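NTF2 fold protein loop-helix-loop design NT-9 (Synthetic construct, PDB 6W90) is a de novo designed member of the NTF2-like fold, probably without a natural function, that holds a distearoyl-glycerophosphoethanolamine lipid in its pocket. Local coordinates at residues Q62-A65 and S66-D69; Y21-P24 and D25-K28; T48-S51 and R52-D55. One frame throughout, in Å; residues are numbered along the deposited sequence. Where two conformers were deposited one is given.

Contact 1: Q62-A65 and S66-D69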
# COMPACT_ATOMS: atom_id res chain seq x y z
N GLN A 62 -4.31 5.58 -7.67
CA GLN A 62 -4.72 6.98 -7.78
C GLN A 62 -6.21 7.08 -8.06
O GLN A 62 -6.90 7.95 -7.52
CB GLN A 62 -3.94 7.69 -8.89
CG GLN A 62 -4.49 9.09 -9.27
CD GLN A 62 -3.82 9.69 -10.51
OE1 GLN A 62 -2.98 9.05 -11.16
NE2 GLN A 62 -4.18 10.93 -10.84
N GLU A 63 -6.74 6.20 -8.90
CA GLU A 63 -8.15 6.33 -9.23
C GLU A 63 -9.02 5.76 -8.12
O GLU A 63 -10.05 6.35 -7.78
CB GLU A 63 -8.45 5.66 -10.56
CG GLU A 63 -9.80 6.10 -11.11
CD GLU A 63 -9.83 6.09 -12.61
OE1 GLU A 63 -10.93 6.22 -13.19
OE2 GLU A 63 -8.74 5.94 -13.21
N TRP A 64 -8.61 4.63 -7.52
CA TRP A 64 -9.40 4.02 -6.45
C TRP A 64 -9.54 4.94 -5.25
O TRP A 64 -10.49 4.81 -4.46
CB TRP A 64 -8.75 2.73 -5.98
CG TRP A 64 -9.03 1.54 -6.84
CD1 TRP A 64 -10.13 1.34 -7.62
CD2 TRP A 64 -8.21 0.37 -6.99
NE1 TRP A 64 -10.05 0.12 -8.25
CE2 TRP A 64 -8.88 -0.50 -7.88
CE3 TRP A 64 -6.98 -0.03 -6.46
CZ2 TRP A 64 -8.36 -1.73 -8.26
CZ3 TRP A 64 -6.46 -1.25 -6.84
CH2 TRP A 64 -7.15 -2.09 -7.73
N ALA A 65 -8.62 5.87 -5.09
CA ALA A 65 -8.66 6.69 -3.89
C ALA A 65 -9.88 7.58 -3.84
O ALA A 65 -10.32 7.97 -2.75
CB ALA A 65 -7.39 7.53 -3.82
N SER A 66 -10.45 7.94 -4.97
CA SER A 66 -11.58 8.85 -4.88
C SER A 66 -12.83 8.13 -4.39
O SER A 66 -13.83 8.79 -4.09
CB SER A 66 -11.81 9.56 -6.21
OG SER A 66 -11.74 8.67 -7.29
N ARG A 67 -12.77 6.80 -4.24
CA ARG A 67 -13.93 6.07 -3.77
C ARG A 67 -14.27 6.33 -2.31
O ARG A 67 -15.36 5.98 -1.89
CB ARG A 67 -13.75 4.56 -3.90
CG ARG A 67 -13.56 4.11 -5.32
CD ARG A 67 -13.37 2.59 -5.37
NE ARG A 67 -13.37 2.10 -6.75
CZ ARG A 67 -13.34 0.82 -7.10
NH1 ARG A 67 -13.32 -0.13 -6.18
NH2 ARG A 67 -13.34 0.49 -8.39
N TYR A 68 -13.35 6.86 -1.50
CA TYR A 68 -13.53 6.90 -0.05
C TYR A 68 -13.68 8.30 0.51
O TYR A 68 -12.98 9.22 0.08
CB TYR A 68 -12.35 6.23 0.65
CG TYR A 68 -12.10 4.91 0.08
CD1 TYR A 68 -12.97 3.86 0.31
CD2 TYR A 68 -11.04 4.70 -0.78
CE1 TYR A 68 -12.74 2.62 -0.27
CE2 TYR A 68 -10.80 3.50 -1.35
CZ TYR A 68 -11.65 2.46 -1.11
OH TYR A 68 -11.39 1.25 -1.72
N ASP A 69 -14.54 8.42 1.53
CA ASP A 69 -14.77 9.67 2.23
C ASP A 69 -13.75 9.93 3.32
O ASP A 69 -13.51 11.09 3.69
CB ASP A 69 -16.12 9.66 2.95
CG ASP A 69 -17.24 9.96 2.06
OD1 ASP A 69 -17.15 10.97 1.34
OD2 ASP A 69 -18.22 9.19 2.11
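Ser66 and Arg67 turn their backbone amides back on Glu63 and Trp64 where helix 54-64 runs out, each bond spanning three residues. Ser66 N donates to Glu63 O at 3.3 Å and Arg67 N to Trp64 O at 3.0 Å; a third bond in the series, Tyr68 N to Ala65 O, is stretched to 3.5 Å and weak. The chain then straightens toward strand 70-79, so this last, weak bond marks the passage from helix to sheet.

Glu63 O is gripped a second time, by Ser66 OG at 2.9 Å. The hydroxyl meets it in the carbonyl plane, whereas Ser66 N comes from well above that plane. With chi1 at 45°, OG sits between its own backbone N and carbonyl carbon, from where it can fold back over the last turn.

Trp64 and Arg67 lie alongside each other and point the same way. The arginine chain is extended from CG to NE, passing Trp64 O, and brings the guanidinium to the indole: Trp64 CD1 stands over the centre of one guanidinium face, 3.3 Å from Arg67 CZ. The two planes are 61° apart, so this is no parallel stack, and Trp64 NE1 and Arg67 NH2 are both donors that cannot bond each other. Tyr68 CE2 comes within 3.4 Å of Trp64 O; the Tyr68 ring meets Trp96 edge-to-face and touches the bound lipid. Ala65 O also accepts from Tyr21 OH.

A terminal turn whose last backbone bond is weak is thus reinforced by side chains. A hydroxyl doubles the hold on one carbonyl, and the guanidinium rests against the indole edge atom CD1 in close van der Waals contact, with no hydrogen bond joining the pair.

Contact 2: Y21-P24 and D25-K28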
# COMPACT_ATOMS: atom_id res chain seq x y z
N TYR A 21 -3.83 11.90 -2.44
CA TYR A 21 -4.99 12.77 -2.60
C TYR A 21 -4.64 14.13 -3.17
O TYR A 21 -5.47 14.75 -3.85
CB TYR A 21 -5.71 12.93 -1.23
CG TYR A 21 -6.52 11.71 -0.98
CD1 TYR A 21 -7.71 11.50 -1.70
CD2 TYR A 21 -6.14 10.77 -0.06
CE1 TYR A 21 -8.43 10.38 -1.49
CE2 TYR A 21 -6.85 9.64 0.11
CZ TYR A 21 -8.01 9.46 -0.60
OH TYR A 21 -8.75 8.32 -0.42
N THR A 22 -3.42 14.59 -2.96
CA THR A 22 -3.10 15.96 -3.32
C THR A 22 -2.23 16.09 -4.56
O THR A 22 -2.33 17.09 -5.25
CB THR A 22 -2.36 16.68 -2.19
OG1 THR A 22 -1.07 16.08 -2.04
CG2 THR A 22 -3.14 16.64 -0.93
N ASP A 23 -1.34 15.14 -4.81
CA ASP A 23 -0.40 15.24 -5.93
C ASP A 23 -0.12 13.82 -6.39
O ASP A 23 0.94 13.27 -6.11
CB ASP A 23 0.87 15.96 -5.50
CG ASP A 23 1.80 16.29 -6.65
OD1 ASP A 23 1.66 15.68 -7.74
OD2 ASP A 23 2.68 17.16 -6.44
N PRO A 24 -1.08 13.19 -7.05
CA PRO A 24 -0.92 11.76 -7.37
C PRO A 24 0.26 11.45 -8.26
O PRO A 24 0.78 10.33 -8.23
CB PRO A 24 -2.26 11.41 -8.04
CG PRO A 24 -2.96 12.75 -8.28
CD PRO A 24 -2.46 13.65 -7.21
N ASP A 25 0.70 12.40 -9.07
CA ASP A 25 1.88 12.13 -9.89
C ASP A 25 3.12 12.05 -9.01
O ASP A 25 4.00 11.22 -9.27
CB ASP A 25 2.02 13.20 -10.97
CG ASP A 25 1.07 12.97 -12.14
OD1 ASP A 25 0.49 11.87 -12.25
OD2 ASP A 25 0.90 13.89 -12.97
N GLN A 26 3.19 12.87 -7.96
CA GLN A 26 4.28 12.78 -6.99
C GLN A 26 4.17 11.52 -6.13
O GLN A 26 5.18 10.94 -5.73
CB GLN A 26 4.27 14.03 -6.10
CG GLN A 26 5.47 14.17 -5.18
CD GLN A 26 5.46 15.49 -4.40
OE1 GLN A 26 4.87 16.49 -4.83
NE2 GLN A 26 6.10 15.49 -3.23
N PHE A 27 2.95 11.12 -5.79
CA PHE A 27 2.74 9.85 -5.12
C PHE A 27 3.42 8.74 -5.91
O PHE A 27 4.17 7.93 -5.35
CB PHE A 27 1.23 9.57 -4.95
CG PHE A 27 0.92 8.17 -4.53
CD1 PHE A 27 1.00 7.82 -3.19
CD2 PHE A 27 0.56 7.21 -5.45
CE1 PHE A 27 0.75 6.52 -2.78
CE2 PHE A 27 0.34 5.88 -5.06
CZ PHE A 27 0.41 5.54 -3.71
N LYS A 28 3.17 8.68 -7.21
CA LYS A 28 3.70 7.58 -8.00
C LYS A 28 5.21 7.66 -8.12
O LYS A 28 5.90 6.63 -8.02
CB LYS A 28 3.05 7.58 -9.38
CG LYS A 28 3.64 6.59 -10.36
CD LYS A 28 2.69 6.43 -11.51
CE LYS A 28 3.30 5.67 -12.63
NZ LYS A 28 2.25 5.42 -13.66
O HOH W 1 -0.20 15.23 -9.42
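Asp23 is the N-cap of helix 24-35, its carboxylate accepting from Gln26 N, with Pro24 opening the first turn. The same aspartate is the first residue to leave helical geometry after helix 6-22, so one residue ends one helix and starts the next, a tight one-residue junction in this designed NTF2-like fold. The capping bond, Asp23 OD1 to Gln26 N, is 3.2 Å long, and the amide approaches from above the carboxylate plane. The torsion responsible is chi1 at -171°: with CG opposite the backbone N, the carboxylate swings forward over the start of the helix.

On the solvent side the hold is looser. A water accepts from Asp25 N at 3.0 Å and also lies against Asp23 OD1, at an unusually short distance that makes this half of the bridge less certain. The Asp25 carboxylate stands further off, Asp25 OD2 lying 5.6 Å from Asp23 OD1, a like charge that the amides of the helix start would probably help to offset. Gln26 CB packs on the cap, 3.4 Å from Asp23 CG, while its extended chain crosses the aspartate side chain at about a right angle.

The inner side is tighter and led by the backbone. Phe27 N donates to Asp23 O at 3.0 Å, in the carbonyl plane, and Lys28 N to Pro24 O at 3.1 Å, which sets regular helical bonding going at once. Phe27 is buried against Leu19 and Leu20 of helix 6-22 and Leu58 and Met61 of helix 54-64, and touches the bound lipid. Lys28 reaches the same helix 54-64, where its NZ meets Asp55 O and forms a salt bridge with Asp59. Pro24 O lies near the plane of the Phe27 ring, at its edge, 4.2 Å from Phe27 CD2.

Contact 3: T48-S51 and R52-D55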
# COMPACT_ATOMS: atom_id res chain seq x y z
N THR A 48 1.25 -12.05 -7.39
CA THR A 48 2.44 -11.27 -7.11
C THR A 48 2.60 -10.14 -8.10
O THR A 48 2.56 -10.36 -9.31
CB THR A 48 3.67 -12.16 -7.18
OG1 THR A 48 3.56 -13.16 -6.18
CG2 THR A 48 4.88 -11.28 -6.95
N PHE A 49 2.81 -8.94 -7.59
CA PHE A 49 3.08 -7.74 -8.36
C PHE A 49 4.51 -7.33 -8.05
O PHE A 49 5.00 -7.52 -6.93
CB PHE A 49 2.12 -6.61 -8.02
CG PHE A 49 0.66 -6.95 -8.30
CD1 PHE A 49 -0.05 -7.75 -7.43
CD2 PHE A 49 0.04 -6.52 -9.46
CE1 PHE A 49 -1.35 -8.09 -7.69
CE2 PHE A 49 -1.27 -6.83 -9.71
CZ PHE A 49 -1.98 -7.59 -8.80
N ASP A 50 5.20 -6.78 -9.05
CA ASP A 50 6.58 -6.37 -8.81
C ASP A 50 6.84 -5.17 -9.71
O ASP A 50 5.90 -4.52 -10.18
CB ASP A 50 7.52 -7.56 -8.99
CG ASP A 50 7.36 -8.20 -10.32
OD1 ASP A 50 7.26 -7.47 -11.31
OD2 ASP A 50 7.31 -9.43 -10.39
N SER A 51 8.12 -4.85 -9.92
CA SER A 51 8.42 -3.60 -10.62
C SER A 51 7.82 -3.58 -12.01
O SER A 51 7.49 -2.51 -12.53
CB SER A 51 9.94 -3.39 -10.70
OG SER A 51 10.56 -4.37 -11.50
N ARG A 52 7.62 -4.76 -12.60
CA ARG A 52 7.02 -4.83 -13.92
C ARG A 52 5.59 -4.29 -13.93
O ARG A 52 5.12 -3.85 -14.98
CB ARG A 52 7.03 -6.27 -14.42
CG ARG A 52 8.42 -6.80 -14.65
CD ARG A 52 8.44 -8.30 -14.87
NE ARG A 52 8.14 -9.06 -13.66
CZ ARG A 52 8.16 -10.39 -13.62
NH1 ARG A 52 8.45 -11.05 -14.73
NH2 ARG A 52 7.89 -11.02 -12.48
N ASN A 53 4.90 -4.36 -12.79
CA ASN A 53 3.52 -3.91 -12.67
C ASN A 53 3.34 -2.49 -12.15
O ASN A 53 2.21 -2.01 -12.13
CB ASN A 53 2.74 -4.79 -11.67
CG ASN A 53 2.84 -6.27 -11.97
OD1 ASN A 53 3.78 -6.92 -11.57
ND2 ASN A 53 1.86 -6.80 -12.67
N LEU A 54 4.40 -1.86 -11.65
CA LEU A 54 4.18 -0.72 -10.75
C LEU A 54 3.57 0.49 -11.45
O LEU A 54 2.79 1.22 -10.83
CB LEU A 54 5.49 -0.31 -10.08
CG LEU A 54 5.79 -1.04 -8.77
CD1 LEU A 54 7.16 -0.55 -8.28
CD2 LEU A 54 4.72 -0.82 -7.75
N ASP A 55 3.93 0.78 -12.69
CA ASP A 55 3.41 2.01 -13.29
C ASP A 55 1.89 1.96 -13.33
O ASP A 55 1.20 2.91 -12.93
CB ASP A 55 3.99 2.23 -14.69
CG ASP A 55 5.43 2.72 -14.66
OD1 ASP A 55 5.85 3.32 -13.64
OD2 ASP A 55 6.13 2.51 -15.68
O HOH W 2 5.87 -0.78 -14.43
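Asp50 OD1 is gripped by two nitrogens of Arg52, the backbone N on its anti lone pair and NE on the syn side, each at 3.0 Å. The backbone bond makes an Asx turn between strand 47-49 and helix 54-64. Asp50 OD2 completes a side-on salt bridge with Arg52 NH2 at 2.7 Å, both limbs being nearly straight at 172°. The carboxylate lies almost in the guanidinium plane, the two groups turned only 21° from each other, which fixes the rotation of both. A bend at chi3 of Arg52 (-71°) doubles its chain back to reach the aspartate. Replacing Asp50 by an alanine removes the carboxylate and would probably leave the guanidinium without its counter-charge and free to turn, and Arg52 N without its side-chain acceptor.

Asn53 and Asp50 exchange bonds in both directions: Asp50 N donates to Asn53 OD1 at 2.9 Å, and Asn53 N to Asp50 O at 2.8 Å. The Asn53 side chain crosses that of Phe49 at about a right angle, its ND2 standing 3.7 Å from Phe49 CD2; ND2 is hydrogen-bonded to Thr131 OG1. Further on, Leu54 N reaches Ser51 O at 3.3 Å, and a water accepts from Asp55 N.

The turn therefore leads from an edge strand into a helix. Phe49 pairs through its backbone with Ile42 of strand 40-44 and packs against Val124, Leu127 and Trp128 of helix 121-129, while Ser51 and Leu54 touch Arg32 of helix 24-35.

In the fold
All three contacts are local and sit where one element gives way to another. Contacts 1 and 3 lie at the two ends of helix 54-64, with centres about 20 Å apart, and contact 2 touches both through the polar ends of side chains, one from each of the two helices it joins. Contacts 1 and 2 are at the surface, yet each sends one aromatic residue to the lipid pocket; contact 3 is partly buried. Their chemistry follows position. Contact 1, at a helix end, doubles the donors on one carbonyl with a hydroxyl; contact 2 caps a helix start with a carboxylate; contact 3 anchors the strand-to-helix turn with a salt bridge.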